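Local atomic coordinates of insecticidal Delta-Endotoxin Cry8Ea1 (Bacillus Thuringiensis, PDB entry 3EB7), a protein that kills the larvae of an underground insect pest, probably by inserting into gut-cell membranes and forming pores, as other three-domain Cry toxins do. Residues 236-248 / 427-439. Residues are numbered along the deposited sequence; the frame is centred on the assembly and turned at random.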
loop_
_atom_site.group_PDB
_atom_site.type_symbol
_atom_site.label_atom_id
_atom_site.label_comp_id
_atom_site.label_asym_id
_atom_site.label_seq_id
_atom_site.Cartn_x
_atom_site.Cartn_y
_atom_site.Cartn_z
ATOM N N ALA A 236 9.569 -5.658 -4.193
ATOM C CA ALA A 236 8.883 -4.363 -3.977
ATOM C C ALA A 236 8.347 -4.164 -2.532
ATOM O O ALA A 236 7.970 -5.106 -1.874
ATOM C CB ALA A 236 7.745 -4.137 -5.014
ATOM N N GLN A 237 8.313 -2.912 -2.077
ATOM C CA GLN A 237 7.829 -2.569 -0.740
ATOM C C GLN A 237 6.788 -1.472 -0.841
ATOM O O GLN A 237 7.020 -0.455 -1.491
ATOM C CB GLN A 237 8.990 -2.029 0.116
ATOM C CG GLN A 237 10.245 -2.855 0.028
ATOM C CD GLN A 237 11.188 -2.598 1.162
ATOM O OE1 GLN A 237 10.857 -2.833 2.323
ATOM N NE2 GLN A 237 12.368 -2.103 0.844
ATOM N N LEU A 238 5.668 -1.639 -0.142
ATOM C CA LEU A 238 4.661 -0.561 -0.015
ATOM C C LEU A 238 4.835 0.067 1.340
ATOM O O LEU A 238 4.573 -0.586 2.342
ATOM C CB LEU A 238 3.234 -1.113 -0.161
ATOM C CG LEU A 238 2.920 -1.898 -1.433
ATOM C CD1 LEU A 238 1.489 -2.429 -1.411
ATOM C CD2 LEU A 238 3.105 -1.017 -2.635
ATOM N N THR A 239 5.248 1.344 1.373
ATOM C CA THR A 239 5.619 1.996 2.629
ATOM C C THR A 239 4.575 2.908 3.212
ATOM O O THR A 239 4.715 3.342 4.349
ATOM C CB THR A 239 6.961 2.779 2.547
ATOM O OG1 THR A 239 6.854 3.842 1.580
ATOM C CG2 THR A 239 8.179 1.818 2.279
ATOM N N ARG A 240 3.533 3.212 2.437
ATOM C CA ARG A 240 2.408 4.028 2.940
ATOM C C ARG A 240 1.781 3.437 4.198
ATOM O O ARG A 240 1.695 2.207 4.352
ATOM C CB ARG A 240 1.332 4.197 1.861
ATOM C CG ARG A 240 0.278 3.062 1.780
ATOM C CD ARG A 240 0.786 1.735 1.218
ATOM N NE ARG A 240 -0.231 0.662 1.240
ATOM C CZ ARG A 240 -0.567 -0.052 2.321
ATOM N NH1 ARG A 240 0.016 0.191 3.508
ATOM N NH2 ARG A 240 -1.497 -1.014 2.229
ATOM N N GLU A 241 1.339 4.328 5.083
ATOM C CA GLU A 241 0.527 3.978 6.246
ATOM C C GLU A 241 -0.939 4.084 5.853
ATOM O O GLU A 241 -1.316 5.058 5.185
ATOM C CB GLU A 241 0.720 5.033 7.323
ATOM C CG GLU A 241 1.691 4.697 8.411
ATOM C CD GLU A 241 1.775 5.850 9.418
ATOM O OE1 GLU A 241 1.649 7.039 8.981
ATOM O OE2 GLU A 241 1.923 5.562 10.635
ATOM N N VAL A 242 -1.755 3.132 6.317
ATOM C CA VAL A 242 -3.223 3.212 6.232
ATOM C C VAL A 242 -3.777 3.316 7.653
ATOM O O VAL A 242 -3.153 2.861 8.613
ATOM C CB VAL A 242 -3.878 1.995 5.487
ATOM C CG1 VAL A 242 -3.488 1.977 3.972
ATOM C CG2 VAL A 242 -3.520 0.658 6.153
ATOM N N TYR A 243 -4.932 3.955 7.791
ATOM C CA TYR A 243 -5.537 4.128 9.086
ATOM C C TYR A 243 -6.871 3.405 9.150
ATOM O O TYR A 243 -7.710 3.578 8.250
ATOM C CB TYR A 243 -5.731 5.603 9.365
ATOM C CG TYR A 243 -4.440 6.385 9.470
ATOM C CD1 TYR A 243 -3.686 6.728 8.320
ATOM C CD2 TYR A 243 -3.982 6.810 10.702
ATOM C CE1 TYR A 243 -2.482 7.489 8.435
ATOM C CE2 TYR A 243 -2.781 7.569 10.814
ATOM C CZ TYR A 243 -2.063 7.899 9.695
ATOM O OH TYR A 243 -0.929 8.641 9.855
ATOM N N THR A 244 -7.067 2.600 10.206
ATOM C CA THR A 244 -8.363 1.928 10.421
ATOM C C THR A 244 -9.397 2.916 10.941
ATOM O O THR A 244 -9.048 4.041 11.295
ATOM C CB THR A 244 -8.257 0.654 11.343
ATOM O OG1 THR A 244 -7.483 0.952 12.503
ATOM C CG2 THR A 244 -7.606 -0.496 10.589
ATOM N N ASP A 245 -10.680 2.514 11.012
ATOM C CA ASP A 245 -11.714 3.454 11.472
ATOM C C ASP A 245 -11.453 3.833 12.946
ATOM O O ASP A 245 -10.918 3.049 13.701
ATOM C CB ASP A 245 -13.137 2.903 11.289
ATOM C CG ASP A 245 -13.612 2.830 9.806
ATOM O OD1 ASP A 245 -12.966 3.299 8.829
ATOM O OD2 ASP A 245 -14.701 2.248 9.614
ATOM N N PRO A 246 -11.815 5.063 13.352
ATOM C CA PRO A 246 -11.649 5.406 14.758
ATOM C C PRO A 246 -12.354 4.399 15.730
ATOM O O PRO A 246 -13.453 3.869 15.420
ATOM C CB PRO A 246 -12.274 6.810 14.836
ATOM C CG PRO A 246 -12.102 7.377 13.510
ATOM C CD PRO A 246 -12.329 6.206 12.566
ATOM N N ILE A 247 -11.720 4.131 16.883
ATOM C CA ILE A 247 -12.219 3.124 17.818
ATOM C C ILE A 247 -13.168 3.779 18.808
ATOM O O ILE A 247 -12.815 4.083 19.973
ATOM C CB ILE A 247 -11.072 2.328 18.498
ATOM C CG1 ILE A 247 -10.104 1.808 17.409
ATOM C CG2 ILE A 247 -11.662 1.136 19.275
ATOM C CD1 ILE A 247 -8.776 1.326 17.920
ATOM N N GLY A 248 -14.374 4.035 18.306
ATOM C CA GLY A 248 -15.457 4.670 19.047
ATOM C C GLY A 248 -16.751 3.976 18.644
ATOM O O GLY A 248 -16.888 3.478 17.527
ATOM N N VAL A 427 -11.172 8.822 21.817
ATOM C CA VAL A 427 -11.148 7.951 20.666
ATOM C C VAL A 427 -9.747 7.833 20.020
ATOM O O VAL A 427 -9.233 8.806 19.472
ATOM C CB VAL A 427 -12.191 8.380 19.568
ATOM C CG1 VAL A 427 -12.182 7.399 18.432
ATOM C CG2 VAL A 427 -13.592 8.493 20.121
ATOM N N PRO A 428 -9.143 6.631 20.087
ATOM C CA PRO A 428 -7.899 6.320 19.359
ATOM C C PRO A 428 -8.096 5.921 17.892
ATOM O O PRO A 428 -9.172 5.450 17.494
ATOM C CB PRO A 428 -7.288 5.155 20.164
ATOM C CG PRO A 428 -8.440 4.539 20.989
ATOM C CD PRO A 428 -9.628 5.494 20.920
ATOM N N VAL A 429 -7.064 6.148 17.080
ATOM C CA VAL A 429 -7.044 5.657 15.703
ATOM C C VAL A 429 -5.765 4.835 15.581
ATOM O O VAL A 429 -4.716 5.230 16.087
ATOM C CB VAL A 429 -7.100 6.850 14.663
ATOM C CG1 VAL A 429 -6.771 6.415 13.260
ATOM C CG2 VAL A 429 -8.472 7.491 14.668
ATOM N N PHE A 430 -5.861 3.666 14.958
ATOM C CA PHE A 430 -4.677 2.828 14.696
ATOM C C PHE A 430 -4.219 3.039 13.255
ATOM O O PHE A 430 -5.042 3.091 12.342
ATOM C CB PHE A 430 -5.003 1.350 14.931
ATOM C CG PHE A 430 -5.244 0.951 16.389
ATOM C CD1 PHE A 430 -5.691 -0.345 16.694
ATOM C CD2 PHE A 430 -5.032 1.826 17.449
ATOM C CE1 PHE A 430 -5.908 -0.751 18.047
ATOM C CE2 PHE A 430 -5.256 1.417 18.811
ATOM C CZ PHE A 430 -5.666 0.161 19.102
ATOM N N SER A 431 -2.918 3.208 13.059
ATOM C CA SER A 431 -2.311 3.183 11.723
ATOM C C SER A 431 -1.450 1.945 11.526
ATOM O O SER A 431 -0.948 1.353 12.471
ATOM C CB SER A 431 -1.490 4.458 11.431
ATOM O OG SER A 431 -0.263 4.442 12.132
ATOM N N TRP A 432 -1.285 1.563 10.274
ATOM C CA TRP A 432 -0.702 0.278 9.937
ATOM C C TRP A 432 0.200 0.378 8.731
ATOM O O TRP A 432 -0.105 1.135 7.819
ATOM C CB TRP A 432 -1.828 -0.723 9.613
ATOM C CG TRP A 432 -2.857 -0.841 10.678
ATOM C CD1 TRP A 432 -3.846 0.068 10.994
ATOM C CD2 TRP A 432 -3.040 -1.947 11.546
ATOM N NE1 TRP A 432 -4.606 -0.421 12.025
ATOM C CE2 TRP A 432 -4.124 -1.655 12.375
ATOM C CE3 TRP A 432 -2.379 -3.164 11.706
ATOM C CZ2 TRP A 432 -4.564 -2.543 13.364
ATOM C CZ3 TRP A 432 -2.818 -4.042 12.676
ATOM C CH2 TRP A 432 -3.893 -3.727 13.493
ATOM N N THR A 433 1.243 -0.457 8.699
ATOM C CA THR A 433 2.130 -0.562 7.548
ATOM C C THR A 433 1.980 -1.924 6.916
ATOM O O THR A 433 1.617 -2.879 7.592
ATOM C CB THR A 433 3.622 -0.279 7.888
ATOM O OG1 THR A 433 4.049 -1.119 8.959
ATOM C CG2 THR A 433 3.828 1.213 8.290
ATOM N N HIS A 434 2.241 -1.989 5.606
ATOM C CA HIS A 434 2.148 -3.221 4.804
ATOM C C HIS A 434 3.275 -4.237 5.083
ATOM O O HIS A 434 4.470 -3.871 5.311
ATOM C CB HIS A 434 2.071 -2.866 3.294
ATOM C CG HIS A 434 1.555 -3.979 2.430
ATOM N ND1 HIS A 434 2.367 -4.966 1.917
ATOM C CD2 HIS A 434 0.302 -4.262 1.990
ATOM C CE1 HIS A 434 1.640 -5.822 1.224
ATOM N NE2 HIS A 434 0.384 -5.415 1.248
ATOM N N ARG A 435 2.893 -5.519 5.064
ATOM C CA ARG A 435 3.823 -6.632 5.232
ATOM C C ARG A 435 5.034 -6.550 4.287
ATOM O O ARG A 435 6.129 -6.898 4.689
ATOM C CB ARG A 435 3.079 -7.966 5.030
ATOM C CG ARG A 435 3.925 -9.247 5.168
ATOM C CD ARG A 435 4.249 -9.601 6.625
ATOM N NE ARG A 435 4.831 -10.949 6.788
ATOM C CZ ARG A 435 4.144 -12.103 6.822
ATOM N NH1 ARG A 435 2.830 -12.133 6.668
ATOM N NH2 ARG A 435 4.793 -13.259 6.976
ATOM N N SER A 436 4.866 -6.085 3.047
ATOM C CA SER A 436 6.010 -6.043 2.079
ATOM C C SER A 436 7.171 -5.136 2.501
ATOM O O SER A 436 8.253 -5.233 1.978
ATOM C CB SER A 436 5.542 -5.614 0.673
ATOM O OG SER A 436 4.859 -4.373 0.723
ATOM N N ALA A 437 6.911 -4.238 3.440
ATOM C CA ALA A 437 7.884 -3.278 3.891
ATOM C C ALA A 437 8.673 -3.860 5.079
ATOM O O ALA A 437 8.207 -3.897 6.202
ATOM C CB ALA A 437 7.165 -1.996 4.262
ATOM N N ASP A 438 9.886 -4.310 4.812
ATOM C CA ASP A 438 10.615 -5.096 5.782
ATOM C C ASP A 438 11.217 -4.231 6.888
ATOM O O ASP A 438 11.252 -3.017 6.788
ATOM C CB ASP A 438 11.649 -6.031 5.088
ATOM C CG ASP A 438 12.879 -5.292 4.520
ATOM O OD1 ASP A 438 13.056 -4.059 4.687
ATOM O OD2 ASP A 438 13.705 -5.981 3.891
ATOM N N ARG A 439 11.698 -4.901 7.923
ATOM C CA ARG A 439 12.281 -4.297 9.108
ATOM C C ARG A 439 13.780 -4.039 9.027
ATOM O O ARG A 439 14.335 -3.317 9.857
ATOM C CB ARG A 439 12.026 -5.234 10.288
ATOM C CG ARG A 439 10.560 -5.381 10.630
ATOM C CD ARG A 439 10.444 -6.161 11.951
ATOM N NE ARG A 439 9.117 -5.925 12.450
ATOM C CZ ARG A 439 8.809 -5.054 13.392
ATOM N NH1 ARG A 439 9.760 -4.379 14.014
ATOM N NH2 ARG A 439 7.531 -4.889 13.720
HETATM O O HOH W 1 3.480 0.188 4.558
HETATM O O HOH W 2 -8.424 2.739 14.111
#
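Val242 and Trp432 form the hydrogen-bonded pair where 241-243 runs antiparallel to 427-434, their directions 146° apart; Val242 N gives to Trp432 O at 3.0 Å and Trp432 N returns to Val242 O. Beyond the strand, single backbone bonds, Thr244 N to Phe430 O and Ile247 N to Pro428 O, keep the chains together. Where they part, one water joins Leu238 O and Arg240 O to His434 N, another Thr244 OG1 and Asp245 O to Phe430 N.

Ser431 CB lies over the Tyr243 ring, 3.7 Å from its centroid. Ser431 OG donates to Glu241 OE2 from above the carboxylate plane (2.9 Å); OE2 also salt-bridges Arg272, while OE1 bonds His275. On the Val242 face Trp432 NE1 donates to Thr244 OG1 (3.2 Å). Farther along, Ile247 CD1 makes a CH-pi contact over the Phe430 ring centre.

With chi1 -162° and chi2 -86°, the His434 ring takes Leu238 CD1 over its centre, another CH-pi contact. His434 ND1 accepts from Ser436 N and bonds Ser436 OG, which takes Leu238 N at 3.0 Å.

Strand 427-434 is the middle of this beta-prism sheet, between 241-243 and 414-422. Sandwiched by Val242 CG1 and His434 CB, the Arg240 guanidinium salt-bridges Asp217 of helix 198-220 through NH2, linking sheet to helical domain, but buries NH1 without a partner.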